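Local coordinates for protein ftsY (Mycoplasma mycoides, PDB 1ZU4) that serves as the signal recognition particle receptor FtsY, an SRP54-type protein whose NG fragment joins a helical bundle to a P-loop-type alpha/beta domain, at residues Lys20-Leu25 / Thr69-Ile74; Lys63-Asp68 / Lys75-Glu80; Leu137-Asp142 / Phe181-Lys186; Asp165-Asn170 / Ala177-Asp182. One frame throughout, in Å; residues are numbered along the deposited sequence.

In the fold
The contacts form two pairs at opposite ends of the elongated NG fragment. Interactions 1 and 2 lie in the helical bundle, share helix 71-87 and have centres 10 Å apart; they meet where I22 CD1 packs on L78 CD2 at 3.7 Å. Interactions 3 and 4 lie in the alpha/beta domain with centres about 4 Å apart and share F181 and D182 of helix 176-189. Their strands are neighbours in one sheet, with I138 O 2.8 Å from V167 N. Between interactions 1 and 3 the centres are 52 Å apart. In segment 137-142, D142 touches N114, in a loop consistent with a P-loop, where backbone amides meet a sulfate.

Interaction 1: Lys20-Leu25 / Thr69-Ile74; sequences KDIKKL and TSFENI
L25 and F71 are the nearest CA pair of 20-25 and 69-74, 9.5 Å apart, so a helical turn of 12-27 faces the first turn of helix 71-87 across a gap too wide for backbone contact. The F71 side chain spans it. With CG anti to the backbone N (chi1 -165°), the ring reaches over to the other helix and leads with its far end. F71 CZ comes 3.9 Å from the backbone I22 O and 4.2 Å from I22 CG2, the branch methyl that is itself anti to its backbone N. On the next turn of helix 12-27, L25 gives its backbone and the root of its side chain: L25 CB is 4.5 Å from F71 CZ. The L25 carbonyl carbon and I22 O both approach the ring obliquely. No hydrogen bond crosses, and the grip is van der Waals packing of the phenyl end on I22, including its carbonyl oxygen, and on L25. F71 opens its helix just after the N-cap S70, whose OG accepts from N73 N at 3.2 Å with an N-H...O angle of 151°. Beside the contact, the Y29 ring meets that of F71 with planes at about 50°, while L25 also packs on F36 and E39 of helix 34-46, and I22 on F312. Such apolar bridging between the first and last of the helices 12-27, 34-46, 51-64 and 71-87 is characteristic of the four-helix bundle that forms the N domain of SRP-type proteins.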
loop_
_atom_site.group_PDB
_atom_site.type_symbol
_atom_site.label_atom_id
_atom_site.label_comp_id
_atom_site.label_asym_id
_atom_site.label_seq_id
_atom_site.Cartn_x
_atom_site.Cartn_y
_atom_site.Cartn_z
ATOM N N LYS A 20 -8.909 -22.938 -1.484
ATOM C CA LYS A 20 -9.902 -23.808 -0.860
ATOM C C LYS A 20 -11.192 -23.727 -1.660
ATOM O O LYS A 20 -11.792 -24.757 -1.970
ATOM C CB LYS A 20 -10.159 -23.426 0.594
ATOM C CG LYS A 20 -10.990 -24.443 1.380
ATOM C CD LYS A 20 -11.657 -23.734 2.571
ATOM C CE LYS A 20 -12.201 -24.775 3.572
ATOM N NZ LYS A 20 -13.587 -25.226 3.188
ATOM N N ASP A 21 -11.594 -22.510 -2.020
ATOM C CA ASP A 21 -12.765 -22.311 -2.876
ATOM C C ASP A 21 -12.568 -22.823 -4.297
ATOM O O ASP A 21 -13.497 -23.402 -4.890
ATOM C CB ASP A 21 -13.166 -20.826 -2.910
ATOM C CG ASP A 21 -13.759 -20.361 -1.592
ATOM O OD1 ASP A 21 -13.993 -21.245 -0.709
ATOM O OD2 ASP A 21 -13.980 -19.137 -1.439
ATOM N N ILE A 22 -11.381 -22.606 -4.860
ATOM C CA ILE A 22 -11.119 -23.090 -6.223
ATOM C C ILE A 22 -11.123 -24.637 -6.284
ATOM O O ILE A 22 -11.645 -25.257 -7.234
ATOM C CB ILE A 22 -9.824 -22.478 -6.804
ATOM C CG1 ILE A 22 -9.984 -20.966 -7.044
ATOM C CG2 ILE A 22 -9.328 -23.249 -8.066
ATOM C CD1 ILE A 22 -10.902 -20.597 -8.177
ATOM N N LYS A 23 -10.568 -25.266 -5.255
ATOM C CA LYS A 23 -10.515 -26.739 -5.222
ATOM C C LYS A 23 -11.904 -27.355 -5.142
ATOM O O LYS A 23 -12.196 -28.321 -5.823
ATOM C CB LYS A 23 -9.575 -27.250 -4.108
ATOM C CG LYS A 23 -8.093 -26.961 -4.439
ATOM C CD LYS A 23 -7.163 -27.091 -3.230
ATOM C CE LYS A 23 -5.725 -27.066 -3.724
ATOM N NZ LYS A 23 -4.791 -27.403 -2.635
ATOM N N LYS A 24 -12.762 -26.782 -4.318
ATOM C CA LYS A 24 -14.174 -27.106 -4.344
ATOM C C LYS A 24 -14.795 -26.945 -5.759
ATOM O O LYS A 24 -15.525 -27.807 -6.228
ATOM C CB LYS A 24 -14.887 -26.215 -3.326
ATOM C CG LYS A 24 -16.369 -26.536 -3.168
ATOM C CD LYS A 24 -16.872 -26.323 -1.722
ATOM C CE LYS A 24 -18.337 -26.767 -1.646
ATOM N NZ LYS A 24 -18.501 -28.152 -2.225
ATOM N N LEU A 25 -14.467 -25.853 -6.445
ATOM C CA LEU A 25 -14.994 -25.591 -7.786
ATOM C C LEU A 25 -14.593 -26.681 -8.790
ATOM O O LEU A 25 -15.403 -27.098 -9.628
ATOM C CB LEU A 25 -14.552 -24.214 -8.267
ATOM C CG LEU A 25 -15.252 -23.588 -9.469
ATOM C CD1 LEU A 25 -16.711 -23.341 -9.108
ATOM C CD2 LEU A 25 -14.574 -22.282 -9.906
ATOM N N THR A 69 -12.410 -26.273 -22.371
ATOM C CA THR A 69 -11.141 -26.001 -21.708
ATOM C C THR A 69 -10.996 -26.962 -20.474
ATOM O O THR A 69 -11.965 -27.229 -19.744
ATOM C CB THR A 69 -10.975 -24.452 -21.409
ATOM O OG1 THR A 69 -10.927 -23.724 -22.662
ATOM C CG2 THR A 69 -9.707 -24.138 -20.658
ATOM N N SER A 70 -9.806 -27.538 -20.315
ATOM C CA SER A 70 -9.494 -28.370 -19.156
ATOM C C SER A 70 -9.528 -27.461 -17.954
ATOM O O SER A 70 -9.248 -26.280 -18.101
ATOM C CB SER A 70 -8.084 -28.923 -19.283
ATOM O OG SER A 70 -7.155 -27.855 -19.420
ATOM N N PHE A 71 -9.816 -27.992 -16.765
ATOM C CA PHE A 71 -9.798 -27.143 -15.569
ATOM C C PHE A 71 -8.442 -26.493 -15.274
ATOM O O PHE A 71 -8.369 -25.446 -14.639
ATOM C CB PHE A 71 -10.350 -27.862 -14.339
ATOM C CG PHE A 71 -10.685 -26.929 -13.213
ATOM C CD1 PHE A 71 -11.771 -26.046 -13.311
ATOM C CD2 PHE A 71 -9.911 -26.902 -12.068
ATOM C CE1 PHE A 71 -12.081 -25.186 -12.279
ATOM C CE2 PHE A 71 -10.222 -26.013 -11.063
ATOM C CZ PHE A 71 -11.306 -25.181 -11.164
ATOM N N GLU A 72 -7.377 -27.109 -15.746
ATOM C CA GLU A 72 -6.034 -26.541 -15.615
ATOM C C GLU A 72 -5.878 -25.258 -16.433
ATOM O O GLU A 72 -5.232 -24.284 -16.012
ATOM C CB GLU A 72 -4.977 -27.565 -16.078
ATOM C CG GLU A 72 -4.593 -28.610 -15.039
ATOM C CD GLU A 72 -3.828 -28.009 -13.868
ATOM O OE1 GLU A 72 -2.621 -27.666 -14.052
ATOM O OE2 GLU A 72 -4.440 -27.885 -12.768
ATOM N N ASN A 73 -6.450 -25.263 -17.619
ATOM C CA ASN A 73 -6.394 -24.093 -18.472
ATOM C C ASN A 73 -7.330 -22.984 -18.005
ATOM O O ASN A 73 -7.077 -21.819 -18.295
ATOM C CB ASN A 73 -6.594 -24.480 -19.945
ATOM C CG ASN A 73 -5.294 -25.043 -20.593
ATOM O OD1 ASN A 73 -4.174 -24.669 -20.215
ATOM N ND2 ASN A 73 -5.456 -25.928 -21.563
ATOM N N ILE A 74 -8.386 -23.328 -17.255
ATOM C CA ILE A 74 -9.272 -22.278 -16.685
ATOM C C ILE A 74 -8.493 -21.495 -15.608
ATOM O O ILE A 74 -8.555 -20.254 -15.539
ATOM C CB ILE A 74 -10.547 -22.838 -16.078
ATOM C CG1 ILE A 74 -11.610 -23.049 -17.155
ATOM C CG2 ILE A 74 -11.167 -21.842 -15.073
ATOM C CD1 ILE A 74 -11.766 -24.410 -17.517
#

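Interaction 2: Lys63-Asp68 / Lys75-Glu80; sequences KKTKRD and KDALVE
K64 and T65 meet A77 and E80 where the loop after helix 51-64 leads into helix 71-87, the connection between two consecutive helices of the four-helix N-domain bundle. The backbones come near, with CA of K64 and CA of A77 6.3 Å apart. K64 spends its charge on helix 71-87: its NZ donates to E80 OE2 at 2.6 Å in a salt bridge that uses the anti lone pair of the carboxylate oxygen, the one facing away from OE1. The lysine chain runs out long and then bends at its last torsion (chi4 -74°), which swings NZ onto the acid, and its CD passes 3.9 Å from A77 O. Q84 OE1, farther along the same helix, is a second acceptor for that NZ. Two acceptors thus hold the ammonium, and the acid would probably favour its charged form. A77 O also accepts from S81 OG. The hydroxyl of T65 turns back to its own helix end, where OG1 is hydrogen-bonded to V61 O. That leaves the methyl to make the contact, in a touch tighter than usual for two carbons: T65 CG2 sits 3.5 Å from A77 CB.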
loop_
_atom_site.group_PDB
_atom_site.type_symbol
_atom_site.label_atom_id
_atom_site.label_comp_id
_atom_site.label_asym_id
_atom_site.label_seq_id
_atom_site.Cartn_x
_atom_site.Cartn_y
_atom_site.Cartn_z
ATOM N N LYS A 63 -13.701 -14.834 -21.908
ATOM C CA LYS A 63 -13.130 -14.503 -23.201
ATOM C C LYS A 63 -11.977 -15.412 -23.623
ATOM O O LYS A 63 -11.841 -15.751 -24.799
ATOM C CB LYS A 63 -12.651 -13.059 -23.190
ATOM C CG LYS A 63 -12.412 -12.544 -24.595
ATOM C CD LYS A 63 -12.924 -11.120 -24.714
ATOM C CE LYS A 63 -11.840 -10.165 -24.277
ATOM N NZ LYS A 63 -10.697 -10.281 -25.240
ATOM N N LYS A 64 -11.148 -15.782 -22.650
ATOM C CA LYS A 64 -9.939 -16.603 -22.850
ATOM C C LYS A 64 -10.236 -18.094 -23.030
ATOM O O LYS A 64 -9.357 -18.899 -23.379
ATOM C CB LYS A 64 -9.029 -16.408 -21.630
ATOM C CG LYS A 64 -8.378 -15.051 -21.592
ATOM C CD LYS A 64 -7.843 -14.646 -20.232
ATOM C CE LYS A 64 -7.696 -13.119 -20.181
ATOM N NZ LYS A 64 -6.521 -12.629 -20.994
ATOM N N THR A 65 -11.459 -18.515 -22.768
ATOM C CA THR A 65 -11.632 -19.960 -22.603
ATOM C C THR A 65 -12.770 -20.500 -23.467
ATOM O O THR A 65 -13.564 -19.743 -23.944
ATOM C CB THR A 65 -11.948 -20.327 -21.136
ATOM O OG1 THR A 65 -13.063 -19.580 -20.693
ATOM C CG2 THR A 65 -10.776 -20.007 -20.170
ATOM N N LYS A 66 -12.868 -21.827 -23.583
ATOM C CA LYS A 66 -13.967 -22.460 -24.274
ATOM C C LYS A 66 -14.651 -23.416 -23.297
ATOM O O LYS A 66 -14.089 -23.734 -22.248
ATOM C CB LYS A 66 -13.475 -23.212 -25.516
ATOM C CG LYS A 66 -12.819 -22.356 -26.547
ATOM C CD LYS A 66 -13.721 -21.211 -26.995
ATOM C CE LYS A 66 -13.144 -20.539 -28.225
ATOM N NZ LYS A 66 -14.113 -19.630 -28.853
ATOM N N ARG A 67 -15.851 -23.870 -23.630
ATOM C CA ARG A 67 -16.574 -24.833 -22.774
ATOM C C ARG A 67 -15.765 -26.120 -22.517
ATOM O O ARG A 67 -15.918 -26.735 -21.471
ATOM C CB ARG A 67 -17.920 -25.204 -23.408
ATOM C CG ARG A 67 -17.718 -25.979 -24.701
ATOM C CD ARG A 67 -18.995 -26.418 -25.419
ATOM N NE ARG A 67 -18.678 -26.715 -26.822
ATOM C CZ ARG A 67 -17.908 -27.732 -27.236
ATOM N NH1 ARG A 67 -17.372 -28.600 -26.368
ATOM N NH2 ARG A 67 -17.683 -27.890 -28.536
ATOM N N ASP A 68 -14.944 -26.520 -23.499
ATOM C CA ASP A 68 -14.081 -27.713 -23.429
ATOM C C ASP A 68 -12.705 -27.497 -22.805
ATOM O O ASP A 68 -11.892 -28.433 -22.735
ATOM C CB ASP A 68 -13.846 -28.249 -24.840
ATOM C CG ASP A 68 -13.250 -27.183 -25.792
ATOM O OD1 ASP A 68 -14.040 -26.449 -26.454
ATOM O OD2 ASP A 68 -11.988 -27.099 -25.897
ATOM N N LYS A 75 -7.758 -22.251 -14.789
ATOM C CA LYS A 75 -6.898 -21.699 -13.746
ATOM C C LYS A 75 -5.866 -20.753 -14.340
ATOM O O LYS A 75 -5.617 -19.689 -13.787
ATOM C CB LYS A 75 -6.163 -22.817 -13.015
ATOM C CG LYS A 75 -6.956 -23.678 -12.104
ATOM C CD LYS A 75 -6.152 -24.988 -11.886
ATOM C CE LYS A 75 -6.665 -25.735 -10.662
ATOM N NZ LYS A 75 -5.730 -26.810 -10.284
ATOM N N ASP A 76 -5.276 -21.110 -15.481
ATOM C CA ASP A 76 -4.243 -20.254 -16.090
ATOM C C ASP A 76 -4.895 -18.948 -16.540
ATOM O O ASP A 76 -4.336 -17.839 -16.416
ATOM C CB ASP A 76 -3.589 -20.956 -17.292
ATOM C CG ASP A 76 -2.656 -22.121 -16.885
ATOM O OD1 ASP A 76 -2.401 -23.012 -17.731
ATOM O OD2 ASP A 76 -2.178 -22.159 -15.730
ATOM N N ALA A 77 -6.108 -19.125 -17.069
ATOM C CA ALA A 77 -6.995 -18.060 -17.530
ATOM C C ALA A 77 -7.330 -17.084 -16.412
ATOM O O ALA A 77 -7.235 -15.860 -16.585
ATOM C CB ALA A 77 -8.294 -18.686 -18.149
ATOM N N LEU A 78 -7.686 -17.649 -15.256
ATOM C CA LEU A 78 -8.049 -16.879 -14.101
ATOM C C LEU A 78 -6.858 -16.063 -13.588
ATOM O O LEU A 78 -7.011 -14.876 -13.298
ATOM C CB LEU A 78 -8.581 -17.813 -13.018
ATOM C CG LEU A 78 -8.939 -17.191 -11.685
ATOM C CD1 LEU A 78 -9.928 -16.011 -11.872
ATOM C CD2 LEU A 78 -9.470 -18.280 -10.746
ATOM N N VAL A 79 -5.675 -16.684 -13.511
ATOM C CA VAL A 79 -4.450 -16.000 -13.053
ATOM C C VAL A 79 -4.176 -14.765 -13.940
ATOM O O VAL A 79 -3.968 -13.686 -13.440
ATOM C CB VAL A 79 -3.219 -16.961 -12.988
ATOM C CG1 VAL A 79 -1.950 -16.189 -12.678
ATOM C CG2 VAL A 79 -3.417 -18.047 -11.915
ATOM N N GLU A 80 -4.248 -14.957 -15.251
ATOM C CA GLU A 80 -4.049 -13.912 -16.229
ATOM C C GLU A 80 -5.114 -12.836 -16.154
ATOM O O GLU A 80 -4.799 -11.666 -16.263
ATOM C CB GLU A 80 -3.989 -14.532 -17.643
ATOM C CG GLU A 80 -3.844 -13.526 -18.767
ATOM C CD GLU A 80 -3.591 -14.235 -20.108
ATOM O OE1 GLU A 80 -2.594 -14.985 -20.207
ATOM O OE2 GLU A 80 -4.396 -14.056 -21.045
#

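Interaction 3: Leu137-Asp142 / Phe181-Lys186; sequences LIAAAD and FDAIKK
L137 and A139 meet A183 and K186 with no flat side chain between them. The one ring in the two segments, F181, has D182 OD1 in plane at its edge and, turned away from this contact, touches I219 of helix 206-221. The strand and helix axes are 8.5 Å apart and nearly antiparallel (167°), so helix 176-189 lies along strand 136-140 and covers it. Strand 164-167, this helix and strand 194-198 form a beta-alpha-beta crossover that passes over 136-140, the strand between them in the sheet. L137 does most of the touching with its forked end. L137 CD2 presses on the helix backbone, 3.4 Å from A183 O. L137 CD1 rests 4.0 Å from K186 CE, while CD2 also meets the lysine's inner CB and CG. K186 holds CG anti to its backbone N (chi1 -178°), which lays its methylenes across the leucine. Two residues along the strand, the methyls A139 CB and A183 CB stand 3.7 Å apart, small enough to let sheet and helix close up. The contact is mostly hydrocarbon, apart from L137 CD2 on the carbonyl oxygen, and no hydrogen bond crosses; K186 NZ bonds to Q190 OE1 and weakly to Y192 OH, so its chain packs as hydrocarbon while its ammonium finds partners outside the contact.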
loop_
_atom_site.group_PDB
_atom_site.type_symbol
_atom_site.label_atom_id
_atom_site.label_comp_id
_atom_site.label_asym_id
_atom_site.label_seq_id
_atom_site.Cartn_x
_atom_site.Cartn_y
_atom_site.Cartn_z
ATOM N N LEU A 137 16.348 10.830 6.388
ATOM C CA LEU A 137 15.901 11.653 7.493
ATOM C C LEU A 137 14.382 11.518 7.632
ATOM O O LEU A 137 13.680 11.525 6.649
ATOM C CB LEU A 137 16.274 13.112 7.227
ATOM C CG LEU A 137 15.933 14.108 8.353
ATOM C CD1 LEU A 137 16.717 13.813 9.644
ATOM C CD2 LEU A 137 16.185 15.537 7.888
ATOM N N ILE A 138 13.915 11.358 8.866
ATOM C CA ILE A 138 12.495 11.345 9.216
ATOM C C ILE A 138 12.119 12.626 9.978
ATOM O O ILE A 138 12.864 13.087 10.886
ATOM C CB ILE A 138 12.165 10.133 10.115
ATOM C CG1 ILE A 138 12.373 8.815 9.343
ATOM C CG2 ILE A 138 10.758 10.202 10.668
ATOM C CD1 ILE A 138 12.645 7.642 10.268
ATOM N N ALA A 139 10.956 13.177 9.599
ATOM C CA ALA A 139 10.372 14.330 10.249
ATOM C C ALA A 139 9.186 13.807 10.944
ATOM O O ALA A 139 8.188 13.499 10.302
ATOM C CB ALA A 139 9.935 15.463 9.210
ATOM N N ALA A 140 9.294 13.709 12.263
ATOM C CA ALA A 140 8.201 13.326 13.157
ATOM C C ALA A 140 7.160 14.442 13.296
ATOM O O ALA A 140 7.018 15.046 14.383
ATOM C CB ALA A 140 8.778 12.983 14.545
ATOM N N ALA A 141 6.411 14.692 12.221
ATOM C CA ALA A 141 5.465 15.820 12.175
ATOM C C ALA A 141 4.038 15.451 12.558
ATOM O O ALA A 141 3.129 16.274 12.420
ATOM C CB ALA A 141 5.483 16.494 10.803
ATOM N N ASP A 142 3.852 14.222 13.047
ATOM C CA ASP A 142 2.623 13.866 13.744
ATOM C C ASP A 142 2.858 14.207 15.194
ATOM O O ASP A 142 3.270 13.354 15.997
ATOM C CB ASP A 142 2.300 12.382 13.594
ATOM C CG ASP A 142 0.914 12.025 14.092
ATOM O OD1 ASP A 142 0.328 12.765 14.916
ATOM O OD2 ASP A 142 0.397 10.984 13.650
ATOM N N PHE A 181 9.893 22.428 8.804
ATOM C CA PHE A 181 10.918 23.492 8.678
ATOM C C PHE A 181 12.307 23.044 9.175
ATOM O O PHE A 181 13.333 23.204 8.479
ATOM C CB PHE A 181 10.468 24.790 9.414
ATOM C CG PHE A 181 11.477 25.918 9.348
ATOM C CD1 PHE A 181 11.267 27.001 8.508
ATOM C CD2 PHE A 181 12.619 25.902 10.152
ATOM C CE1 PHE A 181 12.170 28.040 8.447
ATOM C CE2 PHE A 181 13.550 26.958 10.104
ATOM C CZ PHE A 181 13.316 28.025 9.241
ATOM N N ASP A 182 12.358 22.462 10.367
ATOM C CA ASP A 182 13.649 21.995 10.881
ATOM C C ASP A 182 14.282 20.873 10.061
ATOM O O ASP A 182 15.496 20.900 9.773
ATOM C CB ASP A 182 13.527 21.580 12.348
ATOM C CG ASP A 182 13.398 22.789 13.269
ATOM O OD1 ASP A 182 13.750 23.926 12.834
ATOM O OD2 ASP A 182 12.989 22.581 14.437
ATOM N N ALA A 183 13.466 19.916 9.653
ATOM C CA ALA A 183 13.963 18.783 8.825
ATOM C C ALA A 183 14.498 19.189 7.438
ATOM O O ALA A 183 15.561 18.708 6.974
ATOM C CB ALA A 183 12.852 17.728 8.699
ATOM N N ILE A 184 13.776 20.088 6.771
ATOM C CA ILE A 184 14.163 20.459 5.430
ATOM C C ILE A 184 15.538 21.101 5.402
ATOM O O ILE A 184 16.327 20.813 4.496
ATOM C CB ILE A 184 13.096 21.284 4.716
ATOM C CG1 ILE A 184 12.367 20.396 3.713
ATOM C CG2 ILE A 184 13.715 22.482 4.018
ATOM C CD1 ILE A 184 13.056 20.274 2.328
ATOM N N LYS A 185 15.796 21.924 6.426
ATOM C CA LYS A 185 17.044 22.613 6.657
ATOM C C LYS A 185 18.223 21.625 6.806
ATOM O O LYS A 185 19.213 21.698 6.072
ATOM C CB LYS A 185 16.880 23.498 7.913
ATOM C CG LYS A 185 18.077 24.414 8.227
ATOM C CD LYS A 185 18.011 24.958 9.653
ATOM C CE LYS A 185 19.428 25.282 10.180
ATOM N NZ LYS A 185 20.150 26.376 9.382
ATOM N N LYS A 186 18.106 20.701 7.758
ATOM C CA LYS A 186 19.069 19.623 7.928
ATOM C C LYS A 186 19.256 18.807 6.628
ATOM O O LYS A 186 20.384 18.489 6.249
ATOM C CB LYS A 186 18.566 18.709 9.055
ATOM C CG LYS A 186 19.442 17.579 9.409
ATOM C CD LYS A 186 19.020 17.050 10.778
ATOM C CE LYS A 186 19.784 15.824 11.168
ATOM N NZ LYS A 186 21.247 16.074 11.103
#

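Interaction 4: Asp165-Asn170 / Ala177-Asp182; sequences DLVKAN and ASVVFD
K168 and D182 are joined through one water, which donates to K168 O at 2.6 Å and to D182 OD2 at 2.8 Å, so the backbone carbonyl of K168 and a carboxylate on the helix share its two protons. No direct hydrogen bond links the segments. D182 has CG beside its backbone N (chi1 -74°), and this turn sends the carboxylate to the water while CB faces the strand. There D182 CB lies 3.8 Å from V167 CG1, the two side chains crossing at about a right angle. The same V167 methyl also comes 4.3 Å from V179 CG1, so it is held between residues 179 and 182, nearly one helical turn apart. Strand 164-167 is an outer strand of the sheet of this alpha/beta domain, and the chain leaves it by a loop that leads into helix 176-189; the contact packs that helix back on the strand and loop it has just come from. V179 stands at the centre. With one methyl anti to the backbone N (chi1 179°), its fork splits along the outgoing chain: V179 CG1 meets V167 O at 3.7 Å and also touches K168 CA, whereas V179 CG2 meets A169 CB at 3.9 Å and approaches the A169 amide. A169 and V179 are also the nearest CA pair, 5.8 Å apart, and T143 packs on both their side chains. K168 points its CB away from the helix, and its NZ forms a salt bridge with E153 OE2 of helix 146-156.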
loop_
_atom_site.group_PDB
_atom_site.type_symbol
_atom_site.label_atom_id
_atom_site.label_comp_id
_atom_site.label_asym_id
_atom_site.label_seq_id
_atom_site.Cartn_x
_atom_site.Cartn_y
_atom_site.Cartn_z
ATOM N N ASP A 165 18.200 9.155 10.390
ATOM C CA ASP A 165 18.182 10.176 11.438
ATOM C C ASP A 165 16.770 10.713 11.592
ATOM O O ASP A 165 15.954 10.544 10.688
ATOM C CB ASP A 165 19.125 11.324 11.064
ATOM C CG ASP A 165 20.580 10.883 10.996
ATOM O OD1 ASP A 165 20.972 10.039 11.829
ATOM O OD2 ASP A 165 21.319 11.367 10.107
ATOM N N LEU A 166 16.497 11.344 12.737
ATOM C CA LEU A 166 15.152 11.831 13.123
ATOM C C LEU A 166 15.188 13.268 13.597
ATOM O O LEU A 166 16.005 13.620 14.481
ATOM C CB LEU A 166 14.600 11.005 14.291
ATOM C CG LEU A 166 13.183 11.379 14.758
ATOM C CD1 LEU A 166 12.118 10.809 13.815
ATOM C CD2 LEU A 166 12.937 10.915 16.165
ATOM N N VAL A 167 14.285 14.075 13.048
ATOM C CA VAL A 167 14.008 15.422 13.563
ATOM C C VAL A 167 12.627 15.408 14.221
ATOM O O VAL A 167 11.665 14.841 13.679
ATOM C CB VAL A 167 14.098 16.513 12.421
ATOM C CG1 VAL A 167 13.658 17.868 12.910
ATOM C CG2 VAL A 167 15.541 16.611 11.902
ATOM N N LYS A 168 12.509 16.024 15.384
ATOM C CA LYS A 168 11.223 16.014 16.103
ATOM C C LYS A 168 10.961 17.383 16.744
ATOM O O LYS A 168 11.804 18.263 16.680
ATOM C CB LYS A 168 11.216 14.916 17.175
ATOM C CG LYS A 168 12.436 14.939 18.088
ATOM C CD LYS A 168 12.229 14.102 19.333
ATOM C CE LYS A 168 13.493 14.030 20.164
ATOM N NZ LYS A 168 13.120 13.943 21.619
ATOM N N ALA A 169 9.784 17.532 17.340
ATOM C CA ALA A 169 9.393 18.704 18.129
ATOM C C ALA A 169 10.003 18.651 19.541
ATOM O O ALA A 169 10.027 17.579 20.176
ATOM C CB ALA A 169 7.877 18.730 18.240
ATOM N N ASN A 170 10.476 19.804 20.026
ATOM C CA ASN A 170 10.988 19.942 21.412
ATOM C C ASN A 170 9.899 20.490 22.355
ATOM O O ASN A 170 10.064 20.522 23.592
ATOM C CB ASN A 170 12.273 20.816 21.454
ATOM C CG ASN A 170 12.159 22.112 20.604
ATOM O OD1 ASN A 170 11.184 22.875 20.710
ATOM N ND2 ASN A 170 13.171 22.356 19.762
ATOM N N ALA A 177 4.247 21.961 10.870
ATOM C CA ALA A 177 5.124 22.589 9.894
ATOM C C ALA A 177 6.431 22.988 10.497
ATOM O O ALA A 177 7.395 23.101 9.770
ATOM C CB ALA A 177 4.474 23.814 9.211
ATOM N N SER A 178 6.490 23.242 11.805
ATOM C CA SER A 178 7.786 23.690 12.349
ATOM C C SER A 178 8.784 22.536 12.355
ATOM O O SER A 178 9.963 22.740 12.122
ATOM C CB SER A 178 7.646 24.342 13.722
ATOM O OG SER A 178 7.230 23.378 14.676
ATOM N N VAL A 179 8.310 21.319 12.581
ATOM C CA VAL A 179 9.193 20.137 12.486
ATOM C C VAL A 179 9.678 19.975 11.021
ATOM O O VAL A 179 10.852 19.719 10.762
ATOM C CB VAL A 179 8.441 18.883 12.920
ATOM C CG1 VAL A 179 9.332 17.634 12.819
ATOM C CG2 VAL A 179 7.820 19.076 14.365
ATOM N N VAL A 180 8.770 20.167 10.077
ATOM C CA VAL A 180 9.136 20.107 8.639
ATOM C C VAL A 180 10.128 21.210 8.318
ATOM O O VAL A 180 11.142 20.950 7.692
ATOM C CB VAL A 180 7.899 20.078 7.768
ATOM C CG1 VAL A 180 8.239 20.277 6.276
ATOM C CG2 VAL A 180 7.153 18.760 8.024
ATOM N N PHE A 181 9.893 22.428 8.804
ATOM C CA PHE A 181 10.918 23.492 8.678
ATOM C C PHE A 181 12.307 23.044 9.175
ATOM O O PHE A 181 13.333 23.204 8.479
ATOM C CB PHE A 181 10.468 24.790 9.414
ATOM C CG PHE A 181 11.477 25.918 9.348
ATOM C CD1 PHE A 181 11.267 27.001 8.508
ATOM C CD2 PHE A 181 12.619 25.902 10.152
ATOM C CE1 PHE A 181 12.170 28.040 8.447
ATOM C CE2 PHE A 181 13.550 26.958 10.104
ATOM C CZ PHE A 181 13.316 28.025 9.241
ATOM N N ASP A 182 12.358 22.462 10.367
ATOM C CA ASP A 182 13.649 21.995 10.881
ATOM C C ASP A 182 14.282 20.873 10.061
ATOM O O ASP A 182 15.496 20.900 9.773
ATOM C CB ASP A 182 13.527 21.580 12.348
ATOM C CG ASP A 182 13.398 22.789 13.269
ATOM O OD1 ASP A 182 13.750 23.926 12.834
ATOM O OD2 ASP A 182 12.989 22.581 14.437
HETATM O O HOH W 1 11.332 20.465 15.309
#